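Adhesion and penetration protein autotransporter (Haemophilus influenzae, PDB 3SYJ) promotes adherence to and invasion of host cells and, through this secreted passenger domain, self-associates in bacterial aggregation and probably acts as a serine protease. Local coordinates at residues Arg187-Asn191 / Gly192-Leu196; Gln377-Gly381 / Ala382-Val386; Ala715-Lys718 / Gly719-Leu723; Ala755-Asp758 / Asn759-Leu762. All blocks are in the same frame, centred on the assembly; numbering follows the deposited sequence.

Contact 1 (Arg187-Asn191 / Gly192-Leu196); sequences RGAGN and GYSYL
A tight beta hairpin, with Gly190 and Tyr193 at the ends of its type II turn, makes this contact. It belongs to the S6 peptidase part of the passenger domain. Asn191 and Gly192 form the corner, and Gly192 takes the positive phi (92°) that suits glycine at the third position of such a turn. Strands 187-190 and 193-196 run antiparallel, their axes 4.7 Å apart. Strand 193-196 also pairs with strand 249-253, while strand 186-190 is the outermost of its sheet within this chain.

Gly188 O accepts a fairly straight bond from Tyr195 N at 2.8 Å. Arg187 N gives a more bent bond to Tyr195 O, 3.0 Å away. Two residues thus face one, as in a beta bulge. The side chain of Tyr195 is about 12 Å from that of Ser218, the probable catalytic serine. The guanidinium group of Arg187 leads away from the hairpin, and its NH1 forms a salt bridge with Glu248.

The two faces of the hairpin differ. On one, Ala189 CB rests 3.7 Å from Ser194 OG. On the other, the Tyr193 ring folds across the neighbouring strand. Its chi1 of 74° swings the ring back over the main chain, on to Gly190. Gly190 N bonds to Tyr193 O at 3.3 Å, from above the carbonyl plane, and also lies over one face of the ring of Tyr193, 3.1 Å from its CZ.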
loop_
_atom_site.group_PDB
_atom_site.type_symbol
_atom_site.label_atom_id
_atom_site.label_comp_id
_atom_site.label_asym_id
_atom_site.label_seq_id
_atom_site.Cartn_x
_atom_site.Cartn_y
_atom_site.Cartn_z
ATOM N N ARG A 187 -70.376 16.962 11.486
ATOM C CA ARG A 187 -71.774 16.589 11.616
ATOM C C ARG A 187 -72.630 17.727 12.171
ATOM O O ARG A 187 -73.475 17.506 13.041
ATOM C CB ARG A 187 -71.887 15.385 12.555
ATOM C CG ARG A 187 -73.016 14.429 12.248
ATOM C CD ARG A 187 -72.535 13.313 11.335
ATOM N NE ARG A 187 -73.157 12.007 11.600
ATOM C CZ ARG A 187 -73.601 11.573 12.783
ATOM N NH1 ARG A 187 -73.509 12.327 13.874
ATOM N NH2 ARG A 187 -74.142 10.362 12.879
ATOM N N GLY A 188 -72.420 18.943 11.687
ATOM C CA GLY A 188 -73.245 20.048 12.140
ATOM C C GLY A 188 -72.587 20.933 13.182
ATOM O O GLY A 188 -72.056 20.454 14.194
ATOM N N ALA A 189 -72.644 22.237 12.941
ATOM C CA ALA A 189 -71.944 23.194 13.781
ATOM C C ALA A 189 -72.601 24.568 13.725
ATOM O O ALA A 189 -73.266 24.914 12.749
ATOM C CB ALA A 189 -70.486 23.279 13.361
ATOM N N GLY A 190 -72.409 25.346 14.783
ATOM C CA GLY A 190 -72.992 26.670 14.865
ATOM C C GLY A 190 -72.156 27.596 15.726
ATOM O O GLY A 190 -70.941 27.434 15.824
ATOM N N ASN A 191 -72.810 28.567 16.353
ATOM C CA ASN A 191 -72.114 29.545 17.171
ATOM C C ASN A 191 -71.659 28.941 18.491
ATOM O O ASN A 191 -72.470 28.679 19.380
ATOM C CB ASN A 191 -73.001 30.771 17.412
ATOM C CG ASN A 191 -72.199 32.006 17.815
ATOM O OD1 ASN A 191 -72.624 32.783 18.675
ATOM N ND2 ASN A 191 -71.035 32.190 17.194
ATOM N N GLY A 192 -70.356 28.712 18.605
ATOM C CA GLY A 192 -69.765 28.237 19.844
ATOM C C GLY A 192 -69.652 26.731 19.988
ATOM O O GLY A 192 -69.265 26.235 21.049
ATOM N N TYR A 193 -69.976 25.994 18.930
ATOM C CA TYR A 193 -70.029 24.540 19.038
ATOM C C TYR A 193 -69.802 23.802 17.722
ATOM O O TYR A 193 -69.882 24.373 16.640
ATOM C CB TYR A 193 -71.372 24.108 19.626
ATOM C CG TYR A 193 -72.523 24.239 18.643
ATOM C CD1 TYR A 193 -72.851 23.198 17.781
ATOM C CD2 TYR A 193 -73.280 25.405 18.577
ATOM C CE1 TYR A 193 -73.897 23.311 16.884
ATOM C CE2 TYR A 193 -74.331 25.529 17.678
ATOM C CZ TYR A 193 -74.633 24.478 16.834
ATOM O OH TYR A 193 -75.673 24.596 15.940
ATOM N N SER A 194 -69.519 22.514 17.842
ATOM C CA SER A 194 -69.411 21.636 16.694
ATOM C C SER A 194 -69.743 20.211 17.143
ATOM O O SER A 194 -69.412 19.806 18.260
ATOM C CB SER A 194 -68.008 21.715 16.092
ATOM O OG SER A 194 -67.934 21.032 14.848
ATOM N N TYR A 195 -70.437 19.472 16.284
ATOM C CA TYR A 195 -70.715 18.062 16.530
ATOM C C TYR A 195 -69.912 17.210 15.551
ATOM O O TYR A 195 -69.857 17.502 14.355
ATOM C CB TYR A 195 -72.211 17.763 16.372
ATOM C CG TYR A 195 -73.070 18.193 17.542
ATOM C CD1 TYR A 195 -73.097 17.457 18.715
ATOM C CD2 TYR A 195 -73.866 19.327 17.464
ATOM C CE1 TYR A 195 -73.885 17.842 19.787
ATOM C CE2 TYR A 195 -74.658 19.723 18.529
ATOM C CZ TYR A 195 -74.665 18.978 19.691
ATOM O OH TYR A 195 -75.454 19.361 20.760
ATOM N N LEU A 196 -69.283 16.161 16.063
ATOM C CA LEU A 196 -68.579 15.213 15.217
ATOM C C LEU A 196 -69.080 13.817 15.548
ATOM O O LEU A 196 -69.267 13.469 16.718
ATOM C CB LEU A 196 -67.067 15.308 15.432
ATOM C CG LEU A 196 -66.434 16.703 15.410
ATOM C CD1 LEU A 196 -64.955 16.636 15.787
ATOM C CD2 LEU A 196 -66.619 17.392 14.048
#

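Contact 2 (Gln377-Gly381 / Ala382-Val386); sequences QTWQG and AGIHV
Ala382 meets Trp379 through its backbone: Ala382 N lies 4.3 Å from Trp379 CZ2. Its CB is directed away from the preceding strand and packs on Gln66 and Phe124. Lys123 NZ, from the same neighbouring loop as Phe124, gives a hydrogen bond to Gly381 O. The corner is therefore held against the N-terminal peptidase part of the chain.

Gly383 follows, in a backbone conformation suited to glycine. Its CA lies in the plane of the indole, at the ring edge. Its carbonyl is close as well, with Gly383 O 3.6 Å from Trp379 CH2. Gly381 N, from the first segment, stands 3.5 Å over one face of the same indole, away from the ring centre. The backbone thus bends closely around the ring.

This bend is a corner of the parallel beta-helix. It joins short strand 379-380, paired with 356-357, to strand 384-386, which lies between 363-366 and 403-407. Trp379 has CG anti to the backbone N (chi1 175°), which carries the six-membered ring across the inside of the corner.

Ile384 meets that ring from the next strand. Its CG1 is 3.9 Å from Trp379 CH2, and CD1 runs on to 4.1 Å from Trp379 CZ3. The two side chains run alongside each other, pointing opposite ways. Leu404 touches both, and the polar edge of the indole is satisfied by a hydrogen bond from Trp379 NE1 to Gln358 OE1.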
loop_
_atom_site.group_PDB
_atom_site.type_symbol
_atom_site.label_atom_id
_atom_site.label_comp_id
_atom_site.label_asym_id
_atom_site.label_seq_id
_atom_site.Cartn_x
_atom_site.Cartn_y
_atom_site.Cartn_z
ATOM N N GLN A 377 -32.214 38.357 50.394
ATOM C CA GLN A 377 -33.609 38.269 49.986
ATOM C C GLN A 377 -33.806 37.142 48.976
ATOM O O GLN A 377 -32.954 36.921 48.109
ATOM C CB GLN A 377 -34.080 39.603 49.407
ATOM C CG GLN A 377 -34.302 40.695 50.449
ATOM C CD GLN A 377 -33.007 41.353 50.893
ATOM O OE1 GLN A 377 -32.004 41.306 50.189
ATOM N NE2 GLN A 377 -33.028 41.969 52.067
ATOM N N THR A 378 -34.921 36.427 49.096
ATOM C CA THR A 378 -35.240 35.317 48.189
ATOM C C THR A 378 -36.430 35.619 47.271
ATOM O O THR A 378 -37.188 36.561 47.512
ATOM C CB THR A 378 -35.544 34.024 48.971
ATOM O OG1 THR A 378 -36.680 34.231 49.817
ATOM C CG2 THR A 378 -34.346 33.614 49.820
ATOM N N TRP A 379 -36.585 34.825 46.213
ATOM C CA TRP A 379 -37.772 34.931 45.360
ATOM C C TRP A 379 -38.471 33.590 45.186
ATOM O O TRP A 379 -37.839 32.536 45.214
ATOM C CB TRP A 379 -37.443 35.502 43.976
ATOM C CG TRP A 379 -38.638 35.509 43.034
ATOM C CD1 TRP A 379 -39.607 36.467 42.963
ATOM C CD2 TRP A 379 -38.977 34.524 42.039
ATOM N NE1 TRP A 379 -40.531 36.142 41.996
ATOM C CE2 TRP A 379 -40.165 34.959 41.409
ATOM C CE3 TRP A 379 -38.396 33.318 41.625
ATOM C CZ2 TRP A 379 -40.788 34.226 40.386
ATOM C CZ3 TRP A 379 -39.013 32.592 40.603
ATOM C CH2 TRP A 379 -40.200 33.050 39.999
ATOM N N GLN A 380 -39.783 33.657 44.978
ATOM C CA GLN A 380 -40.629 32.484 44.815
ATOM C C GLN A 380 -41.874 32.884 44.030
ATOM O O GLN A 380 -42.575 33.825 44.410
ATOM C CB GLN A 380 -41.040 31.959 46.188
ATOM C CG GLN A 380 -41.726 30.609 46.163
ATOM C CD GLN A 380 -42.096 30.122 47.547
ATOM O OE1 GLN A 380 -42.151 30.899 48.498
ATOM N NE2 GLN A 380 -42.363 28.826 47.663
ATOM N N GLY A 381 -42.150 32.181 42.939
ATOM C CA GLY A 381 -43.286 32.510 42.098
ATOM C C GLY A 381 -43.519 31.482 41.007
ATOM O O GLY A 381 -42.938 30.389 41.029
ATOM N N ALA A 382 -44.365 31.827 40.042
ATOM C CA ALA A 382 -44.766 30.866 39.021
ATOM C C ALA A 382 -43.567 30.369 38.222
ATOM O O ALA A 382 -43.484 29.182 37.879
ATOM C CB ALA A 382 -45.796 31.466 38.105
ATOM N N GLY A 383 -42.633 31.270 37.940
ATOM C CA GLY A 383 -41.485 30.942 37.113
ATOM C C GLY A 383 -40.896 32.169 36.443
ATOM O O GLY A 383 -41.373 33.288 36.650
ATOM N N ILE A 384 -39.851 31.975 35.644
ATOM C CA ILE A 384 -39.222 33.103 34.961
ATOM C C ILE A 384 -39.174 32.884 33.461
ATOM O O ILE A 384 -38.714 31.839 32.989
ATOM C CB ILE A 384 -37.782 33.351 35.468
ATOM C CG1 ILE A 384 -37.775 33.523 36.985
ATOM C CG2 ILE A 384 -37.155 34.557 34.762
ATOM C CD1 ILE A 384 -36.390 33.599 37.567
ATOM N N HIS A 385 -39.651 33.872 32.714
ATOM C CA HIS A 385 -39.605 33.808 31.260
ATOM C C HIS A 385 -38.633 34.860 30.729
ATOM O O HIS A 385 -38.845 36.059 30.906
ATOM C CB HIS A 385 -41.004 34.012 30.670
ATOM C CG HIS A 385 -41.057 33.905 29.177
ATOM N ND1 HIS A 385 -40.542 34.875 28.342
ATOM C CD2 HIS A 385 -41.567 32.944 28.368
ATOM C CE1 HIS A 385 -40.730 34.514 27.084
ATOM N NE2 HIS A 385 -41.354 33.348 27.073
ATOM N N VAL A 386 -37.561 34.406 30.093
ATOM C CA VAL A 386 -36.567 35.303 29.534
ATOM C C VAL A 386 -36.630 35.268 28.013
ATOM O O VAL A 386 -36.519 34.197 27.406
ATOM C CB VAL A 386 -35.142 34.919 29.991
ATOM C CG1 VAL A 386 -34.123 35.906 29.448
ATOM C CG2 VAL A 386 -35.063 34.829 31.516
#

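Contact 3 (Ala715-Lys718 / Gly719-Leu723); sequences ANVK and GLAKL
Val717 spreads its two methyl groups over two residues of the next strand. CG1 of Val717 touches Ala721 CB at 4.0 Å. CG2 of Val717 reaches toward Leu723 CD2 more loosely, at 4.4 Å. The torsion decides which branch goes where: a trans chi1 (175°) puts CG1 on the carbonyl side, nearer the corner. Ala721 CB has a second neighbour in the backbone, Lys718 O at 3.6 Å.

A tight turn joins these residues. Gly719 has a positive phi (60°), a value that favours glycine. Leu720 is the centre of an inverse gamma turn, closed by a backbone hydrogen bond from Ala721 N to Gly719 O at 2.8 Å. Its side chain points away from strand 715-718 and packs on Ile698. The chain direction changes by 123° between 715-718 and 721-723, and the CB atoms of Val717, Ala721 and Leu723 point across the bend.

Further out, Phe662 and Leu737 touch Val717 from the neighbouring strands, and Ala741 touches it from a loop. Ile703 and Ile707 pack on Leu723. Lys718 faces the other way. Its extended chain passes Thr661 and Ser738, which lie on the strands paired with its own.

Apolar residues stacked behind a sharp corner, between strands that each pair in parallel with the coils before and after, are characteristic of the right-handed parallel beta-helix of autotransporter passenger domains.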
loop_
_atom_site.group_PDB
_atom_site.type_symbol
_atom_site.label_atom_id
_atom_site.label_comp_id
_atom_site.label_asym_id
_atom_site.label_seq_id
_atom_site.Cartn_x
_atom_site.Cartn_y
_atom_site.Cartn_z
ATOM N N ALA A 715 -10.673 -10.006 21.165
ATOM C CA ALA A 715 -11.746 -9.370 20.407
ATOM C C ALA A 715 -12.466 -10.377 19.517
ATOM O O ALA A 715 -11.856 -11.300 18.975
ATOM C CB ALA A 715 -11.226 -8.208 19.594
ATOM N N ASN A 716 -13.770 -10.184 19.365
ATOM C CA ASN A 716 -14.609 -11.134 18.659
ATOM C C ASN A 716 -15.599 -10.413 17.748
ATOM O O ASN A 716 -16.507 -9.739 18.227
ATOM C CB ASN A 716 -15.373 -11.965 19.685
ATOM C CG ASN A 716 -15.465 -13.424 19.301
ATOM O OD1 ASN A 716 -16.157 -13.799 18.341
ATOM N ND2 ASN A 716 -14.769 -14.267 20.060
ATOM N N VAL A 717 -15.415 -10.532 16.440
ATOM C CA VAL A 717 -16.392 -9.996 15.501
ATOM C C VAL A 717 -17.177 -11.153 14.917
ATOM O O VAL A 717 -16.609 -12.024 14.263
ATOM C CB VAL A 717 -15.742 -9.188 14.365
ATOM C CG1 VAL A 717 -16.799 -8.769 13.354
ATOM C CG2 VAL A 717 -15.034 -7.968 14.918
ATOM N N LYS A 718 -18.483 -11.169 15.158
ATOM C CA LYS A 718 -19.289 -12.329 14.796
ATOM C C LYS A 718 -20.672 -11.943 14.299
ATOM O O LYS A 718 -21.177 -10.859 14.602
ATOM C CB LYS A 718 -19.441 -13.241 16.012
ATOM C CG LYS A 718 -20.300 -12.628 17.101
ATOM C CD LYS A 718 -20.105 -13.298 18.438
ATOM C CE LYS A 718 -21.161 -12.815 19.421
ATOM N NZ LYS A 718 -20.901 -13.302 20.802
ATOM N N GLY A 719 -21.285 -12.845 13.543
ATOM C CA GLY A 719 -22.665 -12.687 13.121
ATOM C C GLY A 719 -22.932 -11.444 12.290
ATOM O O GLY A 719 -22.229 -11.170 11.318
ATOM N N LEU A 720 -23.958 -10.694 12.680
ATOM C CA LEU A 720 -24.414 -9.532 11.927
ATOM C C LEU A 720 -23.506 -8.331 12.165
ATOM O O LEU A 720 -23.885 -7.347 12.809
ATOM C CB LEU A 720 -25.854 -9.203 12.306
ATOM C CG LEU A 720 -26.835 -10.339 12.022
ATOM C CD1 LEU A 720 -28.250 -9.950 12.402
ATOM C CD2 LEU A 720 -26.758 -10.727 10.559
ATOM N N ALA A 721 -22.292 -8.435 11.644
ATOM C CA ALA A 721 -21.284 -7.413 11.856
ATOM C C ALA A 721 -20.261 -7.465 10.737
ATOM O O ALA A 721 -19.965 -8.533 10.191
ATOM C CB ALA A 721 -20.602 -7.607 13.200
ATOM N N LYS A 722 -19.739 -6.294 10.396
ATOM C CA LYS A 722 -18.732 -6.162 9.363
ATOM C C LYS A 722 -17.661 -5.189 9.839
ATOM O O LYS A 722 -17.947 -4.025 10.130
ATOM C CB LYS A 722 -19.373 -5.663 8.071
ATOM C CG LYS A 722 -18.406 -5.441 6.925
ATOM C CD LYS A 722 -19.164 -4.980 5.695
ATOM C CE LYS A 722 -18.276 -4.905 4.473
ATOM N NZ LYS A 722 -19.092 -4.611 3.253
ATOM N N LEU A 723 -16.432 -5.681 9.936
ATOM C CA LEU A 723 -15.301 -4.852 10.326
ATOM C C LEU A 723 -14.729 -4.155 9.102
ATOM O O LEU A 723 -14.208 -4.803 8.196
ATOM C CB LEU A 723 -14.224 -5.697 11.005
ATOM C CG LEU A 723 -12.961 -5.000 11.517
ATOM C CD1 LEU A 723 -13.267 -3.767 12.370
ATOM C CD2 LEU A 723 -12.115 -5.981 12.308
#

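Contact 4 (Ala755-Asp758 / Asn759-Leu762); sequences ATVD and NANL
This is apolar packing across one sharp corner of the solenoid, made by Val757 with Ala760 and Leu762. The corner leads from strand 754-758 into strand 761-763. CG1 of Val757 lies 4.0 Å from Ala760 CB and 3.5 Å from Ala760 O. The other methyl, Val757 CG2, meets Leu762 CB at 4.0 Å, and the two side chains lie roughly perpendicular. Val757 holds chi1 near trans, at 172°, and so sends one branch to each partner.

The fold is a parallel beta-helix, and both strands continue its faces. Strand 754-758 lies between 734-738 and 773-777, and strand 761-763 pairs with 742-744. Leu776 packs on Val757 and Ile747 on Leu762, which extends the apolar interior to other coils.

Asn759 makes the bend in a left-handed backbone conformation (phi 48°). Its side chain leads away from the strand before it. Asp758 starts away too, but its carboxylate turns back toward the bend. Asp758 OD1 stands 3.0 Å from Asn759 N, at an angle too poor for a hydrogen bond. The carboxylate and the Asn759 amide have planes 63° apart. The backbone of the corner is bridged by Ser779, whose OG is hydrogen-bonded to both Val757 O and Ala760 N.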
loop_
_atom_site.group_PDB
_atom_site.type_symbol
_atom_site.label_atom_id
_atom_site.label_comp_id
_atom_site.label_asym_id
_atom_site.label_seq_id
_atom_site.Cartn_x
_atom_site.Cartn_y
_atom_site.Cartn_z
ATOM N N ALA A 755 -4.890 -15.435 15.809
ATOM C CA ALA A 755 -6.074 -15.022 15.066
ATOM C C ALA A 755 -6.773 -16.232 14.468
ATOM O O ALA A 755 -6.127 -17.212 14.114
ATOM C CB ALA A 755 -5.710 -14.023 13.982
ATOM N N THR A 756 -8.096 -16.161 14.359
ATOM C CA THR A 756 -8.875 -17.268 13.829
ATOM C C THR A 756 -10.027 -16.769 12.979
ATOM O O THR A 756 -10.752 -15.861 13.377
ATOM C CB THR A 756 -9.467 -18.121 14.955
ATOM O OG1 THR A 756 -8.408 -18.697 15.725
ATOM C CG2 THR A 756 -10.340 -19.228 14.384
ATOM N N VAL A 757 -10.196 -17.360 11.806
ATOM C CA VAL A 757 -11.368 -17.089 10.991
ATOM C C VAL A 757 -12.165 -18.374 10.919
ATOM O O VAL A 757 -11.808 -19.295 10.180
ATOM C CB VAL A 757 -10.990 -16.621 9.566
ATOM C CG1 VAL A 757 -12.228 -16.541 8.684
ATOM C CG2 VAL A 757 -10.277 -15.278 9.616
ATOM N N ASP A 758 -13.230 -18.445 11.709
ATOM C CA ASP A 758 -14.070 -19.637 11.762
ATOM C C ASP A 758 -15.388 -19.406 11.031
ATOM O O ASP A 758 -16.251 -18.667 11.502
ATOM C CB ASP A 758 -14.322 -20.051 13.217
ATOM C CG ASP A 758 -15.060 -21.378 13.331
ATOM O OD1 ASP A 758 -15.791 -21.738 12.387
ATOM O OD2 ASP A 758 -14.909 -22.060 14.369
ATOM N N ASN A 759 -15.543 -20.049 9.881
ATOM C CA ASN A 759 -16.743 -19.886 9.075
ATOM C C ASN A 759 -17.092 -18.410 8.913
ATOM O O ASN A 759 -18.200 -17.983 9.226
ATOM C CB ASN A 759 -17.915 -20.648 9.696
ATOM C CG ASN A 759 -19.147 -20.660 8.799
ATOM O OD1 ASN A 759 -19.038 -20.699 7.573
ATOM N ND2 ASN A 759 -20.324 -20.632 9.412
ATOM N N ALA A 760 -16.134 -17.629 8.433
ATOM C CA ALA A 760 -16.351 -16.212 8.199
ATOM C C ALA A 760 -15.555 -15.751 6.987
ATOM O O ALA A 760 -14.829 -16.538 6.378
ATOM C CB ALA A 760 -15.964 -15.406 9.426
ATOM N N ASN A 761 -15.672 -14.470 6.657
ATOM C CA ASN A 761 -15.105 -13.947 5.421
ATOM C C ASN A 761 -14.068 -12.862 5.647
ATOM O O ASN A 761 -14.408 -11.695 5.851
ATOM C CB ASN A 761 -16.228 -13.422 4.534
ATOM C CG ASN A 761 -17.481 -14.273 4.639
ATOM O OD1 ASN A 761 -17.465 -15.464 4.321
ATOM N ND2 ASN A 761 -18.571 -13.671 5.110
ATOM N N LEU A 762 -12.796 -13.249 5.609
ATOM C CA LEU A 762 -11.712 -12.282 5.702
ATOM C C LEU A 762 -11.322 -11.826 4.308
ATOM O O LEU A 762 -10.677 -12.557 3.556
ATOM C CB LEU A 762 -10.496 -12.872 6.416
ATOM C CG LEU A 762 -9.243 -11.992 6.388
ATOM C CD1 LEU A 762 -9.521 -10.631 7.001
ATOM C CD2 LEU A 762 -8.098 -12.671 7.115
#

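How the contacts relate
Contact 1 is the outlier. It is a partly exposed antiparallel hairpin in the peptidase part, held by cross-strand backbone bonds. The other three are buried corners of the beta-helix and have no hydrogen bond across their segments. Contact 2 fills its corner with an indole and also borders the peptidase part. Contacts 3 and 4 use a valine, an alanine and a leucine instead. Their strands occupy equivalent places two coils apart, both pairing with 734-738 and 742-744, and their centres are about 10 Å apart. Contact 3 turns at a glycine, contact 4 at an asparagine. The centres of contacts 1 and 4 are about 70 Å apart.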